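Local coordinates for dihydrodipicolinate reductase N-terminus domain-containing protein (Mycobacterium smegmatis, PDB 6IAQ), which probably catalyses the NADP-dependent reductive amination of ketones as a native amine dehydrogenase, on a Rossmann-type cofactor-binding fold, at residues A[16-21]-A[304-309]; A[77-82]-A[312-317]; A[213-218]-A[264-269]. All coordinates share one frame; numbering follows the deposited sequence.

Overall arrangement
Starting at the N terminus, the chain forms strand 9-13 and helix 17-28 of the Rossmann-type domain, then strand 77-80 at the middle of the same parallel sheet. Contact 1 closes a loop of 282 residues by bringing helix 302-312 back to helix 17-28; contact 2 brings the following helix, 314-319, to strand 77-80. The two loops cross, and Asn-19 ND2 joins them through a hydrogen bond to Val-79 O; both contacts also touch NADP. Contact 3, nested inside both, closes a loop of 45 residues by bringing the end of helix 203-215 to strand 265-273 of the mixed sheet; its centre is about 28 Å from that of contact 1.

Contact 1: A[16-21]-A[304-309]; sequences GAMNSI and TTTCTQ. With NAP (NADP nicotinamide-adenine-dinucleotide phosphate), chain F.
Cys-307 presses its sulfur between Met-18 and Ile-21 where helix 302-312 crosses the first helix of the Rossmann fold, just after its glycine-rich dinucleotide-binding loop. The short helical segments cross at -59° with their axes 9.4 Å apart. Between the two helices the closest contacts gather at the sulfur. Cys-307 SG lies 3.7 Å from Met-18 SD and equally close to the carbonyl oxygen Met-18 O, and 3.8 Å from Ile-21 CB. Met-18 reaches it with a chain bent at chi2 and chi3, which also sets SD beside Thr-306 CG2, the two side chains crossing at about a right angle. Met-18 is buried, with Gln-303 against its side chain as well.

Ile-21 keeps CB and CG2 against the cysteine, CG2 at 3.9 Å from Cys-307 CB; toward its CD1, 4.2 Å from Cys-307 SG, and its partly exposed side the packing thins out. Ser-20 points away from helix 302-312 and turns its OG back to Gly-16 O.

The cofactor lies along the other border. Ala-17 N gives NADP O1A an almost straight hydrogen bond (174°), and Met-18 N does the same for O2N, so successive amides of the helix N terminus hold both phosphates of the bridge. Farther along the cofactor, at the nicotinamide, Thr-306 OG1 is tied to Thr-302 O, while Thr-306 CG2 lies 3.2 Å from NADP C4N, the hydride-carrying carbon.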
loop_
_atom_site.group_PDB
_atom_site.type_symbol
_atom_site.label_atom_id
_atom_site.label_comp_id
_atom_site.label_asym_id
_atom_site.label_seq_id
_atom_site.Cartn_x
_atom_site.Cartn_y
_atom_site.Cartn_z
ATOM N N GLY A 16 0.202 -1.998 29.414
ATOM C CA GLY A 16 0.400 -0.545 29.487
ATOM C C GLY A 16 -0.537 0.169 28.558
ATOM O O GLY A 16 -1.632 -0.376 28.257
ATOM N N ALA A 17 -0.150 1.348 28.088
ATOM C CA ALA A 17 -1.038 2.188 27.245
ATOM C C ALA A 17 -1.462 1.391 25.994
ATOM O O ALA A 17 -2.678 1.376 25.659
ATOM C CB ALA A 17 -0.328 3.469 26.874
ATOM N N MET A 18 -0.521 0.739 25.316
ATOM C CA MET A 18 -0.837 0.068 24.024
ATOM C C MET A 18 -1.577 -1.260 24.278
ATOM O O MET A 18 -2.643 -1.461 23.669
ATOM C CB MET A 18 0.405 -0.153 23.153
ATOM C CG MET A 18 1.024 1.176 22.638
ATOM S SD MET A 18 -0.149 2.244 21.782
ATOM C CE MET A 18 -0.764 3.309 23.086
ATOM N N ASN A 19 -1.091 -2.124 25.158
ATOM C CA ASN A 19 -1.747 -3.451 25.363
ATOM C C ASN A 19 -3.129 -3.278 25.979
ATOM O O ASN A 19 -3.966 -4.168 25.753
ATOM C CB ASN A 19 -0.877 -4.477 26.074
ATOM C CG ASN A 19 -0.181 -5.390 25.091
ATOM O OD1 ASN A 19 -0.471 -5.329 23.890
ATOM N ND2 ASN A 19 0.734 -6.227 25.567
ATOM N N SER A 20 -3.411 -2.166 26.658
ATOM C CA SER A 20 -4.779 -1.900 27.149
ATOM C C SER A 20 -5.718 -1.788 25.944
ATOM O O SER A 20 -6.795 -2.385 25.978
ATOM C CB SER A 20 -4.843 -0.690 28.043
ATOM O OG SER A 20 -4.041 -0.916 29.210
ATOM N N ILE A 21 -5.303 -1.080 24.894
ATOM C CA ILE A 21 -6.132 -0.904 23.661
ATOM C C ILE A 21 -6.190 -2.259 22.946
ATOM O O ILE A 21 -7.284 -2.674 22.502
ATOM C CB ILE A 21 -5.550 0.205 22.760
ATOM C CG1 ILE A 21 -5.489 1.545 23.492
ATOM C CG2 ILE A 21 -6.351 0.314 21.473
ATOM C CD1 ILE A 21 -4.672 2.621 22.790
ATOM N N THR A 304 -4.009 4.449 17.275
ATOM C CA THR A 304 -4.980 3.376 16.999
ATOM C C THR A 304 -4.330 2.362 16.057
ATOM O O THR A 304 -4.500 1.150 16.329
ATOM C CB THR A 304 -6.305 3.899 16.449
ATOM O OG1 THR A 304 -6.802 4.918 17.308
ATOM C CG2 THR A 304 -7.339 2.802 16.305
ATOM N N THR A 305 -3.644 2.800 14.995
ATOM C CA THR A 305 -3.122 1.881 13.948
ATOM C C THR A 305 -1.855 1.177 14.458
ATOM O O THR A 305 -1.469 0.140 13.872
ATOM C CB THR A 305 -2.909 2.570 12.595
ATOM O OG1 THR A 305 -1.922 3.600 12.726
ATOM C CG2 THR A 305 -4.193 3.140 12.019
ATOM N N THR A 306 -1.209 1.659 15.513
ATOM C CA THR A 306 -0.184 0.844 16.206
ATOM C C THR A 306 -0.841 -0.481 16.625
ATOM O O THR A 306 -0.305 -1.583 16.350
ATOM C CB THR A 306 0.380 1.566 17.427
ATOM O OG1 THR A 306 1.171 2.669 17.014
ATOM C CG2 THR A 306 1.200 0.656 18.311
ATOM N N CYS A 307 -2.006 -0.378 17.237
ATOM C CA CYS A 307 -2.697 -1.507 17.930
ATOM C C CYS A 307 -3.420 -2.375 16.892
ATOM O O CYS A 307 -3.273 -3.603 16.957
ATOM C CB CYS A 307 -3.624 -0.935 18.992
ATOM S SG CYS A 307 -2.668 -0.054 20.255
ATOM N N THR A 308 -4.128 -1.765 15.932
ATOM C CA THR A 308 -4.858 -2.513 14.866
ATOM C C THR A 308 -3.865 -3.314 14.041
ATOM O O THR A 308 -4.187 -4.446 13.690
ATOM C CB THR A 308 -5.661 -1.623 13.913
ATOM O OG1 THR A 308 -4.751 -0.738 13.236
ATOM C CG2 THR A 308 -6.760 -0.904 14.654
ATOM N N GLN A 309 -2.680 -2.775 13.760
ATOM C CA GLN A 309 -1.730 -3.510 12.900
ATOM C C GLN A 309 -1.196 -4.736 13.639
ATOM O O GLN A 309 -1.164 -5.814 13.018
ATOM C CB GLN A 309 -0.671 -2.570 12.359
ATOM C CG GLN A 309 -1.251 -1.647 11.290
ATOM C CD GLN A 309 -0.192 -0.735 10.749
ATOM O OE1 GLN A 309 0.522 -1.081 9.819
ATOM N NE2 GLN A 309 -0.075 0.428 11.351
HETATM P PA NAP F . 3.806 1.746 28.694
HETATM O O1A NAP F . 2.454 2.248 28.893
HETATM O O2A NAP F . 5.038 2.238 29.510
HETATM O O5B NAP F . 3.708 0.122 28.832
HETATM C C5B NAP F . 4.859 -0.716 28.999
HETATM C C4B NAP F . 4.436 -1.945 29.793
HETATM O O4B NAP F . 5.514 -2.866 29.938
HETATM C C3B NAP F . 3.926 -1.650 31.229
HETATM O O3B NAP F . 2.654 -2.339 31.308
HETATM C C2B NAP F . 4.912 -2.314 32.186
HETATM O O2B NAP F . 4.288 -2.956 33.320
HETATM C C1B NAP F . 5.389 -3.414 31.290
HETATM N N9A NAP F . 6.686 -4.019 31.589
HETATM C C8A NAP F . 7.903 -3.444 31.662
HETATM N N7A NAP F . 8.811 -4.404 31.871
HETATM C C5A NAP F . 8.164 -5.594 31.842
HETATM C C6A NAP F . 8.503 -7.035 31.964
HETATM N N6A NAP F . 9.755 -7.428 32.158
HETATM N N1A NAP F . 7.520 -7.930 31.887
HETATM C C2A NAP F . 6.228 -7.604 31.680
HETATM N N3A NAP F . 5.820 -6.320 31.553
HETATM C C4A NAP F . 6.758 -5.335 31.664
HETATM O O3 NAP F . 4.297 1.933 27.135
HETATM P PN NAP F . 3.337 1.731 25.798
HETATM O O1N NAP F . 2.842 3.030 25.240
HETATM O O2N NAP F . 2.335 0.654 26.026
HETATM O O5D NAP F . 4.578 1.224 24.926
HETATM C C5D NAP F . 5.254 -0.029 25.077
HETATM C C4D NAP F . 6.360 -0.259 24.085
HETATM O O4D NAP F . 5.752 -0.346 22.754
HETATM C C3D NAP F . 7.371 0.852 24.117
HETATM O O3D NAP F . 8.703 0.382 24.020
HETATM C C2D NAP F . 7.007 1.676 22.875
HETATM O O2D NAP F . 8.155 2.407 22.423
HETATM C C1D NAP F . 6.467 0.568 21.926
HETATM N N1N NAP F . 5.555 1.113 20.905
HETATM C C2N NAP F . 5.788 0.800 19.645
HETATM C C3N NAP F . 4.989 1.344 18.649
HETATM C C7N NAP F . 5.188 0.973 17.196
HETATM O O7N NAP F . 4.539 1.628 16.381
HETATM N N7N NAP F . 5.995 -0.039 16.830
HETATM C C4N NAP F . 3.946 2.198 19.006
HETATM C C5N NAP F . 3.717 2.510 20.342
HETATM C C6N NAP F . 4.552 1.933 21.267
HETATM P P2B NAP F . 3.467 -2.140 34.421
HETATM O O1X NAP F . 2.210 -1.619 33.786
HETATM O O2X NAP F . 3.004 -3.206 35.412
HETATM O O3X NAP F . 4.557 -1.157 34.858
#

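Contact 2: A[77-82]-A[312-317]; sequences IAVIAV and NRIPDV. With NAP (NADP nicotinamide-adenine-dinucleotide phosphate), chain F.
Ile-77 and Ile-314 meet methyl to methyl where strand 77-80, inside the parallel Rossmann sheet, is covered by helix 314-319. Just beyond the strand, Val-82 CB comes within 3.4 Å of NADP O4B, lining the cofactor pocket. The CB of Ile-77 points at the helix and splits into two branches. The CG2 branch sits between the backbone N and the carbonyl carbon and touches Ile-314 CG2 at 4.0 Å. CG1 takes the other course, opposite the backbone N (chi1 -170°), and a chi2 of 81° bends the chain so that its tip, CD1, meets Val-317 CG1 at 4.0 Å. Ile-314 in turn brings its CD1 across Val-79 CG2, 3.9 Å away, at about a right angle, and so bridges two residues on the same face of the sheet. Leu-26 of helix 17-28 packs on Ile-314 as well.

On the helix side alone, Arg-313 NH1 makes a salt bridge to Asp-316 OD2 at 2.9 Å, and the pair is extended by Asp-142 on the arginine and Arg-336 on the aspartate. Between strand and helix, branched aliphatic chains meet without a single hydrogen bond, which implies that the contact rests mainly on burial of hydrocarbon.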
loop_
_atom_site.group_PDB
_atom_site.type_symbol
_atom_site.label_atom_id
_atom_site.label_comp_id
_atom_site.label_asym_id
_atom_site.label_seq_id
_atom_site.Cartn_x
_atom_site.Cartn_y
_atom_site.Cartn_z
ATOM N N ILE A 77 -0.140 -17.401 20.847
ATOM C CA ILE A 77 0.492 -16.081 20.547
ATOM C C ILE A 77 0.671 -15.292 21.854
ATOM O O ILE A 77 -0.298 -15.201 22.674
ATOM C CB ILE A 77 -0.323 -15.285 19.494
ATOM C CG1 ILE A 77 0.423 -14.045 18.984
ATOM C CG2 ILE A 77 -1.689 -14.916 20.043
ATOM C CD1 ILE A 77 1.429 -14.311 17.935
ATOM N N ALA A 78 1.858 -14.717 21.995
ATOM C CA ALA A 78 2.170 -13.656 22.978
ATOM C C ALA A 78 2.151 -12.316 22.238
ATOM O O ALA A 78 2.814 -12.194 21.200
ATOM C CB ALA A 78 3.525 -13.900 23.593
ATOM N N VAL A 79 1.374 -11.373 22.750
ATOM C CA VAL A 79 1.144 -10.027 22.156
ATOM C C VAL A 79 1.898 -9.021 23.044
ATOM O O VAL A 79 1.464 -8.811 24.164
ATOM C CB VAL A 79 -0.357 -9.748 22.061
ATOM C CG1 VAL A 79 -0.619 -8.421 21.398
ATOM C CG2 VAL A 79 -1.086 -10.885 21.328
ATOM N N ILE A 80 3.067 -8.569 22.605
ATOM C CA ILE A 80 4.060 -7.890 23.471
ATOM C C ILE A 80 4.025 -6.380 23.200
ATOM O O ILE A 80 4.287 -5.948 22.056
ATOM C CB ILE A 80 5.462 -8.452 23.258
ATOM C CG1 ILE A 80 5.475 -9.986 23.387
ATOM C CG2 ILE A 80 6.433 -7.799 24.239
ATOM C CD1 ILE A 80 6.819 -10.597 23.081
ATOM N N ALA A 81 3.764 -5.608 24.248
ATOM C CA ALA A 81 3.923 -4.136 24.231
ATOM C C ALA A 81 4.668 -3.738 25.510
ATOM O O ALA A 81 3.974 -3.277 26.478
ATOM C CB ALA A 81 2.586 -3.494 24.100
ATOM N N VAL A 82 5.984 -3.928 25.536
ATOM C CA VAL A 82 6.751 -3.606 26.781
ATOM C C VAL A 82 7.901 -2.650 26.485
ATOM O O VAL A 82 7.929 -1.646 27.187
ATOM C CB VAL A 82 7.145 -4.819 27.664
ATOM C CG1 VAL A 82 6.352 -6.071 27.377
ATOM C CG2 VAL A 82 8.637 -5.059 27.777
ATOM N N ASN A 312 -4.141 -7.269 13.707
ATOM C CA ASN A 312 -4.508 -7.792 12.363
ATOM C C ASN A 312 -3.345 -8.657 11.864
ATOM O O ASN A 312 -3.591 -9.505 10.973
ATOM C CB ASN A 312 -4.906 -6.672 11.399
ATOM C CG ASN A 312 -6.174 -5.936 11.809
ATOM O OD1 ASN A 312 -6.943 -6.410 12.651
ATOM N ND2 ASN A 312 -6.406 -4.761 11.229
ATOM N N ARG A 313 -2.145 -8.527 12.452
ATOM C CA ARG A 313 -0.989 -9.391 12.092
ATOM C C ARG A 313 -1.053 -10.775 12.775
ATOM O O ARG A 313 -0.321 -11.680 12.345
ATOM C CB ARG A 313 0.348 -8.733 12.444
ATOM C CG ARG A 313 0.900 -7.740 11.431
ATOM C CD ARG A 313 0.989 -8.323 10.039
ATOM N NE ARG A 313 1.650 -7.446 9.094
ATOM C CZ ARG A 313 1.683 -7.658 7.773
ATOM N NH1 ARG A 313 1.088 -8.729 7.226
ATOM N NH2 ARG A 313 2.319 -6.798 7.003
ATOM N N ILE A 314 -1.859 -10.974 13.804
ATOM C CA ILE A 314 -1.754 -12.208 14.642
ATOM C C ILE A 314 -1.981 -13.448 13.770
ATOM O O ILE A 314 -1.192 -14.393 13.854
ATOM C CB ILE A 314 -2.670 -12.149 15.880
ATOM C CG1 ILE A 314 -2.083 -11.210 16.943
ATOM C CG2 ILE A 314 -2.912 -13.546 16.448
ATOM C CD1 ILE A 314 -3.074 -10.813 17.995
ATOM N N PRO A 315 -3.017 -13.528 12.906
ATOM C CA PRO A 315 -3.189 -14.719 12.062
ATOM C C PRO A 315 -1.996 -14.956 11.125
ATOM O O PRO A 315 -1.659 -16.114 10.890
ATOM C CB PRO A 315 -4.466 -14.470 11.254
ATOM C CG PRO A 315 -5.220 -13.431 12.068
ATOM C CD PRO A 315 -4.160 -12.621 12.799
ATOM N N ASP A 316 -1.393 -13.874 10.615
ATOM C CA ASP A 316 -0.236 -13.941 9.696
ATOM C C ASP A 316 0.925 -14.559 10.439
ATOM O O ASP A 316 1.584 -15.409 9.854
ATOM C CB ASP A 316 0.143 -12.573 9.125
ATOM C CG ASP A 316 -0.947 -11.913 8.298
ATOM O OD1 ASP A 316 -1.877 -12.655 7.858
ATOM O OD2 ASP A 316 -0.870 -10.672 8.123
ATOM N N VAL A 317 1.153 -14.144 11.697
ATOM C CA VAL A 317 2.366 -14.538 12.460
ATOM C C VAL A 317 2.184 -16.004 12.881
ATOM O O VAL A 317 3.141 -16.767 12.754
ATOM C CB VAL A 317 2.622 -13.567 13.633
ATOM C CG1 VAL A 317 3.627 -14.108 14.630
ATOM C CG2 VAL A 317 3.094 -12.207 13.109
HETATM P PA NAP F . 3.806 1.746 28.694
HETATM O O1A NAP F . 2.454 2.248 28.893
HETATM O O2A NAP F . 5.038 2.238 29.510
HETATM O O5B NAP F . 3.708 0.122 28.832
HETATM C C5B NAP F . 4.859 -0.716 28.999
HETATM C C4B NAP F . 4.436 -1.945 29.793
HETATM O O4B NAP F . 5.514 -2.866 29.938
HETATM C C3B NAP F . 3.926 -1.650 31.229
HETATM O O3B NAP F . 2.654 -2.339 31.308
HETATM C C2B NAP F . 4.912 -2.314 32.186
HETATM O O2B NAP F . 4.288 -2.956 33.320
HETATM C C1B NAP F . 5.389 -3.414 31.290
HETATM N N9A NAP F . 6.686 -4.019 31.589
HETATM C C8A NAP F . 7.903 -3.444 31.662
HETATM N N7A NAP F . 8.811 -4.404 31.871
HETATM C C5A NAP F . 8.164 -5.594 31.842
HETATM C C6A NAP F . 8.503 -7.035 31.964
HETATM N N6A NAP F . 9.755 -7.428 32.158
HETATM N N1A NAP F . 7.520 -7.930 31.887
HETATM C C2A NAP F . 6.228 -7.604 31.680
HETATM N N3A NAP F . 5.820 -6.320 31.553
HETATM C C4A NAP F . 6.758 -5.335 31.664
HETATM O O3 NAP F . 4.297 1.933 27.135
HETATM P PN NAP F . 3.337 1.731 25.798
HETATM O O1N NAP F . 2.842 3.030 25.240
HETATM O O2N NAP F . 2.335 0.654 26.026
HETATM O O5D NAP F . 4.578 1.224 24.926
HETATM C C5D NAP F . 5.254 -0.029 25.077
HETATM C C4D NAP F . 6.360 -0.259 24.085
HETATM O O4D NAP F . 5.752 -0.346 22.754
HETATM C C3D NAP F . 7.371 0.852 24.117
HETATM O O3D NAP F . 8.703 0.382 24.020
HETATM C C2D NAP F . 7.007 1.676 22.875
HETATM O O2D NAP F . 8.155 2.407 22.423
HETATM C C1D NAP F . 6.467 0.568 21.926
HETATM N N1N NAP F . 5.555 1.113 20.905
HETATM C C2N NAP F . 5.788 0.800 19.645
HETATM C C3N NAP F . 4.989 1.344 18.649
HETATM C C7N NAP F . 5.188 0.973 17.196
HETATM O O7N NAP F . 4.539 1.628 16.381
HETATM N N7N NAP F . 5.995 -0.039 16.830
HETATM C C4N NAP F . 3.946 2.198 19.006
HETATM C C5N NAP F . 3.717 2.510 20.342
HETATM C C6N NAP F . 4.552 1.933 21.267
HETATM P P2B NAP F . 3.467 -2.140 34.421
HETATM O O1X NAP F . 2.210 -1.619 33.786
HETATM O O2X NAP F . 3.004 -3.206 35.412
HETATM O O3X NAP F . 4.557 -1.157 34.858
#

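Contact 3: A[213-218]-A[264-269]; sequences ADTGLT and PVFEFE
Leu-217 reaches from just beyond the end of helix 203-215, closed by a Schellman motif, onto Phe-266 of the mixed beta-sheet in the C-terminal domain and onto Pro-264, just before its strand. Gly-216 is the first residue to leave the helix, with a positive phi that suits glycine, and Leu-217 follows it. In the leucine, chi1 of -53° sets CG opposite the carbonyl carbon and chi2 of 178° puts CD1 anti to CA, which carries CD1 forward into the angle between proline and phenylalanine. There CD1 is 4.0 Å from Pro-264 CG, on one side, while the Phe-266 ring offers it an edge rather than a face.

Phe-266 CB already points at the helix segment, and chi1 (-61°) only sets the ring's turn there; Leu-208, Leu-211 and Val-212 of helix 203-215 pack against it too. Thr-215 is a lesser neighbour: its OG1 is hydrogen-bonded to Leu-211 O within the helix, and stands obliquely to the ring. Tyr-335 of the second subunit packs on that threonine. The leucine and phenylalanine side chains cross at about a right angle, Leu-217 CD1 lying in the ring plane 3.8 Å from Phe-266 CE1.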
loop_
_atom_site.group_PDB
_atom_site.type_symbol
_atom_site.label_atom_id
_atom_site.label_comp_id
_atom_site.label_asym_id
_atom_site.label_seq_id
_atom_site.Cartn_x
_atom_site.Cartn_y
_atom_site.Cartn_z
ATOM N N ALA A 213 16.377 -3.439 2.113
ATOM C CA ALA A 213 16.394 -4.911 1.988
ATOM C C ALA A 213 15.232 -5.354 1.092
ATOM O O ALA A 213 15.451 -6.220 0.206
ATOM C CB ALA A 213 16.324 -5.557 3.350
ATOM N N ASP A 214 14.032 -4.797 1.293
ATOM C CA ASP A 214 12.855 -5.176 0.464
ATOM C C ASP A 214 13.128 -4.840 -1.016
ATOM O O ASP A 214 12.670 -5.566 -1.893
ATOM C CB ASP A 214 11.566 -4.515 0.948
ATOM C CG ASP A 214 10.379 -4.879 0.084
ATOM O OD1 ASP A 214 9.874 -6.013 0.203
ATOM O OD2 ASP A 214 10.010 -4.041 -0.735
ATOM N N THR A 215 13.829 -3.755 -1.295
ATOM C CA THR A 215 14.074 -3.317 -2.689
ATOM C C THR A 215 15.222 -4.145 -3.287
ATOM O O THR A 215 15.399 -4.101 -4.510
ATOM C CB THR A 215 14.310 -1.805 -2.760
ATOM O OG1 THR A 215 13.271 -1.178 -1.985
ATOM C CG2 THR A 215 14.276 -1.297 -4.189
ATOM N N GLY A 216 15.972 -4.865 -2.452
ATOM C CA GLY A 216 17.096 -5.724 -2.878
ATOM C C GLY A 216 18.309 -4.891 -3.238
ATOM O O GLY A 216 19.041 -5.309 -4.144
ATOM N N LEU A 217 18.530 -3.756 -2.573
ATOM C CA LEU A 217 19.653 -2.830 -2.899
ATOM C C LEU A 217 20.804 -3.034 -1.910
ATOM O O LEU A 217 20.628 -3.795 -0.941
ATOM C CB LEU A 217 19.175 -1.378 -2.864
ATOM C CG LEU A 217 17.934 -1.063 -3.711
ATOM C CD1 LEU A 217 17.516 0.392 -3.551
ATOM C CD2 LEU A 217 18.191 -1.364 -5.179
ATOM N N THR A 218 21.928 -2.349 -2.149
ATOM C CA THR A 218 23.214 -2.530 -1.427
ATOM C C THR A 218 23.577 -1.229 -0.737
ATOM O O THR A 218 23.717 -0.205 -1.442
ATOM C CB THR A 218 24.368 -2.910 -2.371
ATOM O OG1 THR A 218 23.880 -3.874 -3.301
ATOM C CG2 THR A 218 25.564 -3.466 -1.630
ATOM N N PRO A 264 19.407 4.843 -5.769
ATOM C CA PRO A 264 18.393 5.366 -4.845
ATOM C C PRO A 264 18.972 5.714 -3.469
ATOM O O PRO A 264 19.786 4.971 -2.917
ATOM C CB PRO A 264 17.373 4.228 -4.746
ATOM C CG PRO A 264 17.508 3.510 -6.060
ATOM C CD PRO A 264 18.985 3.585 -6.399
ATOM N N VAL A 265 18.544 6.861 -2.961
ATOM C CA VAL A 265 18.848 7.367 -1.600
ATOM C C VAL A 265 17.544 7.372 -0.810
ATOM O O VAL A 265 16.501 7.810 -1.358
ATOM C CB VAL A 265 19.456 8.772 -1.678
ATOM C CG1 VAL A 265 19.656 9.369 -0.298
ATOM C CG2 VAL A 265 20.752 8.763 -2.492
ATOM N N PHE A 266 17.610 6.926 0.440
ATOM C CA PHE A 266 16.469 6.912 1.378
ATOM C C PHE A 266 16.764 7.862 2.523
ATOM O O PHE A 266 17.890 7.807 3.085
ATOM C CB PHE A 266 16.240 5.500 1.897
ATOM C CG PHE A 266 15.915 4.509 0.823
ATOM C CD1 PHE A 266 16.918 3.953 0.050
ATOM C CD2 PHE A 266 14.604 4.151 0.576
ATOM C CE1 PHE A 266 16.611 3.059 -0.957
ATOM C CE2 PHE A 266 14.308 3.233 -0.416
ATOM C CZ PHE A 266 15.315 2.670 -1.164
ATOM N N GLU A 267 15.776 8.671 2.891
ATOM C CA GLU A 267 15.912 9.643 3.999
ATOM C C GLU A 267 14.604 9.692 4.782
ATOM O O GLU A 267 13.526 9.744 4.164
ATOM C CB GLU A 267 16.330 11.013 3.469
ATOM C CG GLU A 267 16.784 11.948 4.567
ATOM C CD GLU A 267 17.540 13.185 4.111
ATOM O OE1 GLU A 267 18.748 13.085 3.818
ATOM O OE2 GLU A 267 16.920 14.235 4.040
ATOM N N PHE A 268 14.696 9.687 6.109
ATOM C CA PHE A 268 13.510 9.663 7.001
ATOM C C PHE A 268 13.763 10.538 8.221
ATOM O O PHE A 268 14.697 10.282 8.999
ATOM C CB PHE A 268 13.167 8.208 7.344
ATOM C CG PHE A 268 11.985 8.053 8.265
ATOM C CD1 PHE A 268 10.748 8.584 7.922
ATOM C CD2 PHE A 268 12.080 7.300 9.420
ATOM C CE1 PHE A 268 9.650 8.428 8.751
ATOM C CE2 PHE A 268 10.990 7.155 10.263
ATOM C CZ PHE A 268 9.773 7.704 9.923
ATOM N N GLU A 269 12.922 11.546 8.397
ATOM C CA GLU A 269 12.956 12.438 9.568
ATOM C C GLU A 269 11.724 12.135 10.422
ATOM O O GLU A 269 10.582 12.127 9.873
ATOM C CB GLU A 269 12.983 13.890 9.104
ATOM C CG GLU A 269 12.843 14.887 10.224
ATOM C CD GLU A 269 12.862 16.327 9.745
ATOM O OE1 GLU A 269 12.108 16.647 8.844
ATOM O OE2 GLU A 269 13.664 17.107 10.253
#